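Local coordinates for protein serpin (PDB 5HGC) that binds a cortisol-type steroid and, as a member of the serpin family, probably inhibits serine proteases, at residues A[223-228]-A[349-354]; A[274-279]-A[355-360]; A[181-186]-A[269-274]. One frame throughout, in Å; residues are numbered along the deposited sequence.

Contact 1. Residues A[223-228]-A[349-354]; sequences TVVRLH and IEFSHP. With HCY ((11alpha,14beta)-11,17,21-trihydroxypregn-4-ene-3,20-dione), chain B.
V225 pushes its CG2 methyl into the notch between I349 and F351. That methyl lies at the edge of the F351 ring, near the ring plane, with CG2 4.2 Å from F351 CE1, and it reaches the CG2 branch of I349 at 4.3 Å. Two residues earlier, T223 and I349 extend toward each other tip to tip, and T223 CG2 stops 4.0 Å from I349 CD1. The threonine can offer a methyl here because CG2 stands anti to its own backbone N, which leaves OG1 beside that nitrogen (chi1 -61°). The evidence is thus of dispersion contacts alone between the two segments. Strand 223-228 belongs to serpin sheet B, whereas I349 and E350 end the short strand of sheet C that follows the reactive centre loop. F351, the centre of an inverse gamma turn, starts the link from there to strand 355-361, and its ring also meets F273 and F355 edge-to-face. R226 leaves the strand on the side remote from V225 and enters the steroid pocket. Bends at chi2 and chi3 turn its guanidinium so that NH1 donates to the ketone O4 of HCY at 2.8 Å (N-H...O 164°) and NH2 to the hydroxyl O5 at 2.9 Å (174°). D213 forms a salt bridge with NE, and H228 CE1 lies over one guanidinium face, offset toward the rim. A leucine in place of R226 would probably leave O4 and O5 of the steroid without these donors and D213 without its counter-charge. T234 OG1 is hydrogen-bonded to both R226 NH1 and H228 ND1.

Contact 2. Residues A[274-279]-A[355-360]; sequences PKFSIS and FLMLIF. With HCY ((11alpha,14beta)-11,17,21-trihydroxypregn-4-ene-3,20-dione), chain B.
F355 and F276 bury the most surface here, 49 and 43 Å² respectively, with P274 next. F355 sends its ring across toward strand 265-283 with CG held between the backbone N and the carbonyl carbon (chi1 63°), and its far end is what touches. P274 approaches from the opposite direction, its CG 3.9 Å from F355 CZ, at an oblique angle to the aromatic plane. The same CZ atom also receives F276, whose CE1 lies 4.3 Å away. That CE1 sits near the plane of the F355 ring, so F276 meets the F355 ring at its edge, while F355 CZ in turn comes obliquely to the F276 ring; this is not a face-to-face stack. F276 is touched on a neighbouring rim atom by M357, where SD comes within 4.2 Å of F276 CZ. The sulfur is 5.5 Å from the centroid of the F276 ring and 79° off the ring normal, which makes this an edge-on Met-aromatic contact. M357 brings SD there on an extended chain, its first torsion placing CG anti to the backbone N (chi1 -180°). Within its own segment, F276 has P274 O in the plane of its ring, at the edge. All four residues are buried, and I373 of the adjacent strand packs on both phenylalanines. At the far end of strand 355-360, F360 lines the steroid pocket: its CB approaches C15 of HCY to 3.4 Å, and its ring meets that of F236. The geometry is that of the serpin hydrophobic core, in which a strand running from sheet C into sheet A packs against a central strand of sheet B; that sheet B strand goes on to line the steroid site through F360.

Contact 3. Residues A[181-186]-A[269-274]; sequences KPFEAE and MNLYFP
L271 and F273 both approach the F183 ring obliquely, and the atom they near most is CE2; the F273 ring, by contrast, is turned elsewhere, with P274 CD 3.4 Å above one of its faces, offset toward the rim. W179 also meets F183 edge-to-face. In serpin terms the loop 181-186 follows strand 167-176 of sheet A and leads up to sheet C, whose strand 269-274 supplies the other side; this is the region known in the family as the breach. E327, at the start of the reactive centre loop segment, also touches F183, which agrees with that placement. The areas show the asymmetry: F183 gives up 68 Å² to the strand, against 26 Å² for L271 and 28 Å² for F273. L271 contributes a methyl at longer range, its CD2 4.4 Å from F183 CE2. F273 takes part differently. Its CG stands anti to the backbone N (chi1 -168°), which carries the ring away from F183 and leaves the CB methylene as the touching group. The two side chains therefore cross obliquely instead of stacking, and the ring of F273 is spent on another neighbour, F355, which meets it with planes at about 65°. F183 CG lies anti to its carbonyl carbon (chi1 -63°), from where the ring can extend inward from the loop and also touch M206 and Q208 of the next strand of sheet C. The closest approach is made by F273 CB, which lies 4.0 Å from F183 CE2 and 4.1 Å from F183 CZ.

Overall arrangement
From the N terminus, contact 3 opens first, at 181-186, and contact 1 opens at 223-228 before contact 3 closes on 269-274, so these two cross. P274 is shared: contact 3 ends on it and contact 2 begins there, placing those two in series. Contact 1 closes at 349-354, inside the span of contact 2, which closes directly afterwards at 355-360; contacts 1 and 2 therefore also cross. Strands 265-283 and 348-350 pair in parallel, with I349 N 2.7 Å from N270 O in a probable hydrogen bond. F273 and F351 pack between the three sites, joining the breach and sheet C to sheet B and the steroid pocket.

Contact 1. Residues A[223-228]-A[349-354]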
loop_
_atom_site.group_PDB
_atom_site.type_symbol
_atom_site.label_atom_id
_atom_site.label_comp_id
_atom_site.label_asym_id
_atom_site.label_seq_id
_atom_site.Cartn_x
_atom_site.Cartn_y
_atom_site.Cartn_z
ATOM N N THR A 223 6.348 -19.410 7.418
ATOM C CA THR A 223 5.333 -19.465 8.435
ATOM C C THR A 223 4.434 -18.281 8.179
ATOM O O THR A 223 4.926 -17.212 7.990
ATOM C CB THR A 223 5.985 -19.411 9.814
ATOM O OG1 THR A 223 6.842 -20.546 9.947
ATOM C CG2 THR A 223 4.964 -19.465 10.902
ATOM N N VAL A 224 3.116 -18.497 8.153
ATOM C CA VAL A 224 2.112 -17.448 7.968
ATOM C C VAL A 224 1.303 -17.302 9.245
ATOM O O VAL A 224 0.728 -18.284 9.701
ATOM C CB VAL A 224 1.159 -17.764 6.785
ATOM C CG1 VAL A 224 0.165 -16.600 6.535
ATOM C CG2 VAL A 224 1.969 -18.094 5.521
ATOM N N VAL A 225 1.256 -16.093 9.812
ATOM C CA VAL A 225 0.374 -15.807 10.913
ATOM C C VAL A 225 -0.514 -14.640 10.507
ATOM O O VAL A 225 -0.026 -13.617 9.980
ATOM C CB VAL A 225 1.162 -15.495 12.202
ATOM C CG1 VAL A 225 0.241 -15.079 13.321
ATOM C CG2 VAL A 225 1.950 -16.734 12.655
ATOM N N ARG A 226 -1.816 -14.785 10.743
ATOM C CA ARG A 226 -2.752 -13.740 10.401
ATOM C C ARG A 226 -3.471 -13.177 11.637
ATOM O O ARG A 226 -4.067 -13.923 12.404
ATOM C CB ARG A 226 -3.753 -14.256 9.375
ATOM C CG ARG A 226 -4.762 -13.207 8.966
ATOM C CD ARG A 226 -6.007 -13.351 9.819
ATOM N NE ARG A 226 -6.878 -14.347 9.204
ATOM C CZ ARG A 226 -7.497 -14.176 8.045
ATOM N NH1 ARG A 226 -7.375 -13.012 7.372
ATOM N NH2 ARG A 226 -8.220 -15.154 7.549
ATOM N N LEU A 227 -3.429 -11.856 11.790
ATOM C CA LEU A 227 -3.958 -11.146 12.951
ATOM C C LEU A 227 -4.989 -10.183 12.447
ATOM O O LEU A 227 -4.712 -9.472 11.476
ATOM C CB LEU A 227 -2.844 -10.359 13.673
ATOM C CG LEU A 227 -1.736 -11.167 14.368
ATOM C CD1 LEU A 227 -0.882 -10.289 15.280
ATOM C CD2 LEU A 227 -2.397 -12.301 15.151
ATOM N N HIS A 228 -6.173 -10.162 13.056
ATOM C CA HIS A 228 -7.176 -9.189 12.647
ATOM C C HIS A 228 -6.957 -7.882 13.343
ATOM O O HIS A 228 -6.569 -7.818 14.531
ATOM C CB HIS A 228 -8.596 -9.655 12.935
ATOM C CG HIS A 228 -9.015 -10.812 12.096
ATOM N ND1 HIS A 228 -8.862 -10.825 10.721
ATOM C CD2 HIS A 228 -9.580 -11.988 12.425
ATOM C CE1 HIS A 228 -9.309 -11.973 10.243
ATOM N NE2 HIS A 228 -9.756 -12.690 11.257
ATOM N N ILE A 349 6.205 -18.756 17.828
ATOM C CA ILE A 349 6.626 -18.123 16.557
ATOM C C ILE A 349 7.181 -16.743 16.889
ATOM O O ILE A 349 6.530 -15.942 17.571
ATOM C CB ILE A 349 5.473 -17.932 15.541
ATOM C CG1 ILE A 349 4.686 -19.246 15.299
ATOM C CG2 ILE A 349 5.962 -17.314 14.219
ATOM C CD1 ILE A 349 5.493 -20.425 14.780
ATOM N N GLU A 350 8.399 -16.482 16.425
ATOM C CA GLU A 350 9.066 -15.236 16.747
ATOM C C GLU A 350 9.530 -14.506 15.481
ATOM O O GLU A 350 10.365 -15.000 14.751
ATOM C CB GLU A 350 10.217 -15.485 17.715
ATOM C CG GLU A 350 11.030 -14.227 17.941
ATOM C CD GLU A 350 11.994 -14.309 19.098
ATOM O OE1 GLU A 350 12.521 -15.425 19.365
ATOM O OE2 GLU A 350 12.202 -13.232 19.714
ATOM N N PHE A 351 8.958 -13.345 15.194
ATOM C CA PHE A 351 9.349 -12.632 13.977
ATOM C C PHE A 351 10.607 -11.855 14.310
ATOM O O PHE A 351 10.565 -10.714 14.767
ATOM C CB PHE A 351 8.204 -11.736 13.519
ATOM C CG PHE A 351 7.125 -12.486 12.800
ATOM C CD1 PHE A 351 6.170 -13.250 13.528
ATOM C CD2 PHE A 351 7.072 -12.473 11.400
ATOM C CE1 PHE A 351 5.185 -13.986 12.868
ATOM C CE2 PHE A 351 6.080 -13.194 10.747
ATOM C CZ PHE A 351 5.140 -13.969 11.464
ATOM N N SER A 352 11.738 -12.507 14.170
ATOM C CA SER A 352 12.951 -11.899 14.655
ATOM C C SER A 352 13.993 -11.957 13.559
ATOM O O SER A 352 15.160 -11.731 13.783
ATOM C CB SER A 352 13.420 -12.585 15.936
ATOM O OG SER A 352 13.814 -13.902 15.623
ATOM N N HIS A 353 13.563 -12.315 12.378
ATOM C CA HIS A 353 14.393 -12.130 11.226
ATOM C C HIS A 353 13.485 -11.553 10.073
ATOM O O HIS A 353 12.277 -11.346 10.296
ATOM C CB HIS A 353 15.191 -13.405 10.944
ATOM C CG HIS A 353 14.358 -14.577 10.579
ATOM N ND1 HIS A 353 13.876 -15.462 11.519
ATOM C CD2 HIS A 353 13.903 -15.012 9.374
ATOM C CE1 HIS A 353 13.164 -16.401 10.913
ATOM N NE2 HIS A 353 13.165 -16.155 9.609
ATOM N N PRO A 354 14.038 -11.228 8.889
ATOM C CA PRO A 354 13.175 -10.502 7.953
ATOM C C PRO A 354 11.893 -11.239 7.549
ATOM O O PRO A 354 11.902 -12.471 7.376
ATOM C CB PRO A 354 14.084 -10.312 6.722
ATOM C CG PRO A 354 15.455 -10.316 7.294
ATOM C CD PRO A 354 15.371 -11.431 8.305
HETATM C C1 HCY B . -8.439 -14.063 -3.508
HETATM C C2 HCY B . -8.247 -14.163 -5.019
HETATM C C3 HCY B . -8.164 -12.801 -5.670
HETATM C C4 HCY B . -7.939 -11.584 -4.854
HETATM C C5 HCY B . -7.476 -11.702 -3.604
HETATM C C6 HCY B . -6.813 -10.508 -2.952
HETATM C C7 HCY B . -7.374 -10.302 -1.527
HETATM C C8 HCY B . -7.539 -11.568 -0.678
HETATM C C9 HCY B . -8.293 -12.650 -1.483
HETATM C C10 HCY B . -7.590 -13.000 -2.814
HETATM C C12 HCY B . -9.393 -13.533 0.751
HETATM C C11 HCY B . -8.789 -13.870 -0.630
HETATM C C13 HCY B . -8.545 -12.468 1.510
HETATM C C14 HCY B . -8.329 -11.274 0.578
HETATM C C15 HCY B . -7.956 -10.130 1.491
HETATM C C16 HCY B . -8.729 -10.370 2.781
HETATM C C17 HCY B . -9.297 -11.810 2.696
HETATM C C18 HCY B . -7.195 -13.024 2.050
HETATM C C19 HCY B . -6.145 -13.525 -2.673
HETATM C C20 HCY B . -9.229 -12.552 4.018
HETATM C C21 HCY B . -10.305 -13.548 4.397
HETATM O O1 HCY B . -8.217 -12.727 -6.881
HETATM O O2 HCY B . -7.606 -14.650 -0.436
HETATM O O3 HCY B . -10.717 -11.746 2.434
HETATM O O4 HCY B . -8.306 -12.362 4.796
HETATM O O5 HCY B . -9.577 -14.594 5.036
#

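Contact 2. Residues A[274-279]-A[355-360]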
loop_
_atom_site.group_PDB
_atom_site.type_symbol
_atom_site.label_atom_id
_atom_site.label_comp_id
_atom_site.label_asym_id
_atom_site.label_seq_id
_atom_site.Cartn_x
_atom_site.Cartn_y
_atom_site.Cartn_z
ATOM N N PRO A 274 7.560 -7.716 16.413
ATOM C CA PRO A 274 8.145 -6.421 16.829
ATOM C C PRO A 274 7.136 -5.215 16.879
ATOM O O PRO A 274 6.239 -5.137 16.047
ATOM C CB PRO A 274 9.219 -6.179 15.776
ATOM C CG PRO A 274 8.801 -6.954 14.590
ATOM C CD PRO A 274 8.102 -8.171 15.119
ATOM N N LYS A 275 7.244 -4.367 17.907
ATOM C CA LYS A 275 6.708 -3.020 17.886
ATOM C C LYS A 275 7.642 -2.189 17.026
ATOM O O LYS A 275 8.802 -2.042 17.355
ATOM C CB LYS A 275 6.647 -2.434 19.293
ATOM C CG LYS A 275 6.277 -0.953 19.335
ATOM C CD LYS A 275 6.233 -0.375 20.746
ATOM C CE LYS A 275 6.608 1.106 20.748
ATOM N NZ LYS A 275 6.380 1.676 22.097
ATOM N N PHE A 276 7.124 -1.633 15.934
ATOM C CA PHE A 276 7.912 -0.828 15.001
ATOM C C PHE A 276 7.044 0.157 14.131
ATOM O O PHE A 276 5.794 0.145 14.166
ATOM C CB PHE A 276 8.719 -1.769 14.116
ATOM C CG PHE A 276 7.913 -2.391 13.008
ATOM C CD1 PHE A 276 7.011 -3.410 13.280
ATOM C CD2 PHE A 276 8.031 -1.933 11.680
ATOM C CE1 PHE A 276 6.239 -3.985 12.274
ATOM C CE2 PHE A 276 7.280 -2.534 10.654
ATOM C CZ PHE A 276 6.381 -3.555 10.952
ATOM N N SER A 277 7.727 0.989 13.339
ATOM C CA SER A 277 7.100 1.963 12.407
ATOM C C SER A 277 7.882 1.873 11.170
ATOM O O SER A 277 9.094 1.692 11.241
ATOM C CB SER A 277 7.280 3.380 12.922
ATOM O OG SER A 277 6.608 3.498 14.153
ATOM N N ILE A 278 7.224 2.044 10.034
ATOM C CA ILE A 278 7.927 2.003 8.760
ATOM C C ILE A 278 7.371 3.025 7.716
ATOM O O ILE A 278 6.166 3.220 7.665
ATOM C CB ILE A 278 8.010 0.532 8.244
ATOM C CG1 ILE A 278 9.089 0.419 7.141
ATOM C CG2 ILE A 278 6.627 0.002 7.870
ATOM C CD1 ILE A 278 9.251 -0.968 6.546
ATOM N N SER A 279 8.262 3.671 6.930
ATOM C CA SER A 279 7.913 4.541 5.778
ATOM C C SER A 279 8.452 3.937 4.525
ATOM O O SER A 279 9.544 3.408 4.517
ATOM C CB SER A 279 8.612 5.903 5.843
ATOM O OG SER A 279 8.031 6.742 6.781
ATOM N N PHE A 355 10.818 -10.453 7.390
ATOM C CA PHE A 355 9.458 -10.956 7.137
ATOM C C PHE A 355 8.639 -9.996 6.277
ATOM O O PHE A 355 8.967 -8.821 6.192
ATOM C CB PHE A 355 8.759 -11.146 8.473
ATOM C CG PHE A 355 8.577 -9.869 9.260
ATOM C CD1 PHE A 355 9.604 -9.382 10.092
ATOM C CD2 PHE A 355 7.331 -9.167 9.208
ATOM C CE1 PHE A 355 9.441 -8.211 10.808
ATOM C CE2 PHE A 355 7.147 -8.027 9.983
ATOM C CZ PHE A 355 8.203 -7.545 10.775
ATOM N N LEU A 356 7.573 -10.490 5.673
ATOM C CA LEU A 356 6.606 -9.661 5.016
ATOM C C LEU A 356 5.457 -9.342 5.945
ATOM O O LEU A 356 5.067 -10.184 6.798
ATOM C CB LEU A 356 6.050 -10.355 3.789
ATOM C CG LEU A 356 7.062 -10.916 2.795
ATOM C CD1 LEU A 356 6.325 -11.353 1.541
ATOM C CD2 LEU A 356 8.117 -9.885 2.453
ATOM N N MET A 357 4.927 -8.115 5.798
ATOM C CA MET A 357 3.645 -7.762 6.399
ATOM C C MET A 357 2.651 -7.285 5.294
ATOM O O MET A 357 2.926 -6.294 4.552
ATOM C CB MET A 357 3.829 -6.746 7.489
ATOM C CG MET A 357 2.501 -6.397 8.107
ATOM S SD MET A 357 2.853 -5.432 9.577
ATOM C CE MET A 357 1.304 -5.371 10.493
ATOM N N LEU A 358 1.535 -8.010 5.138
ATOM C CA LEU A 358 0.586 -7.687 4.071
ATOM C C LEU A 358 -0.747 -7.335 4.724
ATOM O O LEU A 358 -1.309 -8.138 5.493
ATOM C CB LEU A 358 0.424 -8.824 3.067
ATOM C CG LEU A 358 1.704 -9.584 2.698
ATOM C CD1 LEU A 358 1.346 -10.796 1.862
ATOM C CD2 LEU A 358 2.696 -8.693 1.963
ATOM N N ILE A 359 -1.236 -6.121 4.464
ATOM C CA ILE A 359 -2.435 -5.663 5.151
ATOM C C ILE A 359 -3.515 -5.561 4.137
ATOM O O ILE A 359 -3.315 -4.934 3.110
ATOM C CB ILE A 359 -2.201 -4.351 5.864
ATOM C CG1 ILE A 359 -1.028 -4.532 6.859
ATOM C CG2 ILE A 359 -3.479 -3.893 6.523
ATOM C CD1 ILE A 359 -0.450 -3.263 7.491
ATOM N N PHE A 360 -4.639 -6.209 4.414
ATOM C CA PHE A 360 -5.794 -6.222 3.504
ATOM C C PHE A 360 -7.071 -5.681 4.181
ATOM O O PHE A 360 -7.205 -5.696 5.458
ATOM C CB PHE A 360 -6.126 -7.626 3.002
ATOM C CG PHE A 360 -4.965 -8.369 2.388
ATOM C CD1 PHE A 360 -4.111 -9.168 3.196
ATOM C CD2 PHE A 360 -4.722 -8.297 1.006
ATOM C CE1 PHE A 360 -3.046 -9.863 2.645
ATOM C CE2 PHE A 360 -3.656 -8.998 0.463
ATOM C CZ PHE A 360 -2.821 -9.787 1.281
HETATM C C1 HCY B . -8.439 -14.063 -3.508
HETATM C C2 HCY B . -8.247 -14.163 -5.019
HETATM C C3 HCY B . -8.164 -12.801 -5.670
HETATM C C4 HCY B . -7.939 -11.584 -4.854
HETATM C C5 HCY B . -7.476 -11.702 -3.604
HETATM C C6 HCY B . -6.813 -10.508 -2.952
HETATM C C7 HCY B . -7.374 -10.302 -1.527
HETATM C C8 HCY B . -7.539 -11.568 -0.678
HETATM C C9 HCY B . -8.293 -12.650 -1.483
HETATM C C10 HCY B . -7.590 -13.000 -2.814
HETATM C C12 HCY B . -9.393 -13.533 0.751
HETATM C C11 HCY B . -8.789 -13.870 -0.630
HETATM C C13 HCY B . -8.545 -12.468 1.510
HETATM C C14 HCY B . -8.329 -11.274 0.578
HETATM C C15 HCY B . -7.956 -10.130 1.491
HETATM C C16 HCY B . -8.729 -10.370 2.781
HETATM C C17 HCY B . -9.297 -11.810 2.696
HETATM C C18 HCY B . -7.195 -13.024 2.050
HETATM C C19 HCY B . -6.145 -13.525 -2.673
HETATM C C20 HCY B . -9.229 -12.552 4.018
HETATM C C21 HCY B . -10.305 -13.548 4.397
HETATM O O1 HCY B . -8.217 -12.727 -6.881
HETATM O O2 HCY B . -7.606 -14.650 -0.436
HETATM O O3 HCY B . -10.717 -11.746 2.434
HETATM O O4 HCY B . -8.306 -12.362 4.796
HETATM O O5 HCY B . -9.577 -14.594 5.036
#

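Contact 3. Residues A[181-186]-A[269-274]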
loop_
_atom_site.group_PDB
_atom_site.type_symbol
_atom_site.label_atom_id
_atom_site.label_comp_id
_atom_site.label_asym_id
_atom_site.label_seq_id
_atom_site.Cartn_x
_atom_site.Cartn_y
_atom_site.Cartn_z
ATOM N N LYS A 181 -6.942 -8.594 18.950
ATOM C CA LYS A 181 -6.324 -9.232 20.090
ATOM C C LYS A 181 -5.083 -8.433 20.448
ATOM O O LYS A 181 -4.026 -8.560 19.820
ATOM C CB LYS A 181 -5.977 -10.673 19.739
ATOM C CG LYS A 181 -7.174 -11.627 19.792
ATOM C CD LYS A 181 -6.967 -12.797 18.835
ATOM C CE LYS A 181 -7.674 -14.063 19.276
ATOM N NZ LYS A 181 -7.006 -14.631 20.500
ATOM N N PRO A 182 -5.190 -7.554 21.436
ATOM C CA PRO A 182 -4.007 -6.733 21.822
ATOM C C PRO A 182 -2.853 -7.547 22.391
ATOM O O PRO A 182 -3.083 -8.591 23.013
ATOM C CB PRO A 182 -4.534 -5.848 22.928
ATOM C CG PRO A 182 -5.791 -6.514 23.390
ATOM C CD PRO A 182 -6.393 -7.191 22.186
ATOM N N PHE A 183 -1.624 -7.089 22.148
ATOM C CA PHE A 183 -0.438 -7.609 22.827
ATOM C C PHE A 183 -0.439 -6.987 24.235
ATOM O O PHE A 183 -0.934 -5.871 24.396
ATOM C CB PHE A 183 0.822 -7.249 22.046
ATOM C CG PHE A 183 0.892 -7.864 20.662
ATOM C CD1 PHE A 183 0.155 -7.326 19.585
ATOM C CD2 PHE A 183 1.729 -8.975 20.421
ATOM C CE1 PHE A 183 0.246 -7.883 18.314
ATOM C CE2 PHE A 183 1.823 -9.538 19.146
ATOM C CZ PHE A 183 1.084 -8.994 18.089
ATOM N N GLU A 184 0.039 -7.705 25.261
ATOM C CA GLU A 184 0.066 -7.133 26.629
ATOM C C GLU A 184 1.343 -6.313 26.748
ATOM O O GLU A 184 2.458 -6.857 26.609
ATOM C CB GLU A 184 -0.006 -8.232 27.695
ATOM N N ALA A 185 1.196 -5.011 26.964
ATOM C CA ALA A 185 2.381 -4.123 26.973
ATOM C C ALA A 185 3.363 -4.398 28.108
ATOM O O ALA A 185 4.555 -4.195 27.920
ATOM C CB ALA A 185 2.013 -2.643 26.907
ATOM N N GLU A 186 2.880 -4.888 29.260
ATOM C CA GLU A 186 3.774 -5.293 30.384
ATOM C C GLU A 186 4.881 -6.199 29.851
ATOM O O GLU A 186 6.006 -6.068 30.293
ATOM C CB GLU A 186 3.018 -5.976 31.547
ATOM N N MET A 269 -0.587 -20.533 20.550
ATOM C CA MET A 269 0.855 -20.280 20.386
ATOM C C MET A 269 1.374 -19.110 21.178
ATOM O O MET A 269 0.600 -18.231 21.638
ATOM C CB MET A 269 1.223 -20.065 18.914
ATOM C CG MET A 269 0.634 -18.816 18.294
ATOM S SD MET A 269 1.042 -18.554 16.553
ATOM C CE MET A 269 -0.120 -19.667 15.781
ATOM N N ASN A 270 2.692 -19.086 21.280
ATOM C CA ASN A 270 3.407 -17.944 21.774
ATOM C C ASN A 270 3.855 -17.160 20.577
ATOM O O ASN A 270 4.517 -17.733 19.667
ATOM C CB ASN A 270 4.603 -18.424 22.556
ATOM C CG ASN A 270 4.164 -19.149 23.797
ATOM O OD1 ASN A 270 3.438 -18.582 24.619
ATOM N ND2 ASN A 270 4.490 -20.431 23.886
ATOM N N LEU A 271 3.453 -15.884 20.559
ATOM C CA LEU A 271 3.684 -15.006 19.406
ATOM C C LEU A 271 4.532 -13.845 19.851
ATOM O O LEU A 271 4.200 -13.155 20.844
ATOM C CB LEU A 271 2.389 -14.535 18.731
ATOM C CG LEU A 271 2.572 -13.760 17.414
ATOM C CD1 LEU A 271 3.286 -14.516 16.286
ATOM C CD2 LEU A 271 1.198 -13.252 16.954
ATOM N N TYR A 272 5.637 -13.686 19.126
ATOM C CA TYR A 272 6.549 -12.614 19.319
ATOM C C TYR A 272 6.594 -11.828 18.027
ATOM O O TYR A 272 6.871 -12.370 16.943
ATOM C CB TYR A 272 7.937 -13.136 19.682
ATOM C CG TYR A 272 8.029 -13.699 21.071
ATOM C CD1 TYR A 272 8.336 -12.875 22.163
ATOM C CD2 TYR A 272 7.827 -15.060 21.300
ATOM C CE1 TYR A 272 8.421 -13.389 23.448
ATOM C CE2 TYR A 272 7.913 -15.582 22.571
ATOM C CZ TYR A 272 8.210 -14.745 23.638
ATOM O OH TYR A 272 8.251 -15.272 24.901
ATOM N N PHE A 273 6.312 -10.539 18.142
ATOM C CA PHE A 273 6.205 -9.684 16.960
ATOM C C PHE A 273 6.708 -8.299 17.267
ATOM O O PHE A 273 6.350 -7.768 18.284
ATOM C CB PHE A 273 4.778 -9.634 16.422
ATOM C CG PHE A 273 4.697 -9.018 15.068
ATOM C CD1 PHE A 273 5.212 -9.682 13.967
ATOM C CD2 PHE A 273 4.168 -7.742 14.901
ATOM C CE1 PHE A 273 5.174 -9.125 12.703
ATOM C CE2 PHE A 273 4.128 -7.147 13.630
ATOM C CZ PHE A 273 4.633 -7.844 12.522
ATOM N N PRO A 274 7.560 -7.716 16.413
ATOM C CA PRO A 274 8.145 -6.421 16.829
ATOM C C PRO A 274 7.136 -5.215 16.879
ATOM O O PRO A 274 6.239 -5.137 16.047
ATOM C CB PRO A 274 9.219 -6.179 15.776
ATOM C CG PRO A 274 8.801 -6.954 14.590
ATOM C CD PRO A 274 8.102 -8.171 15.119
#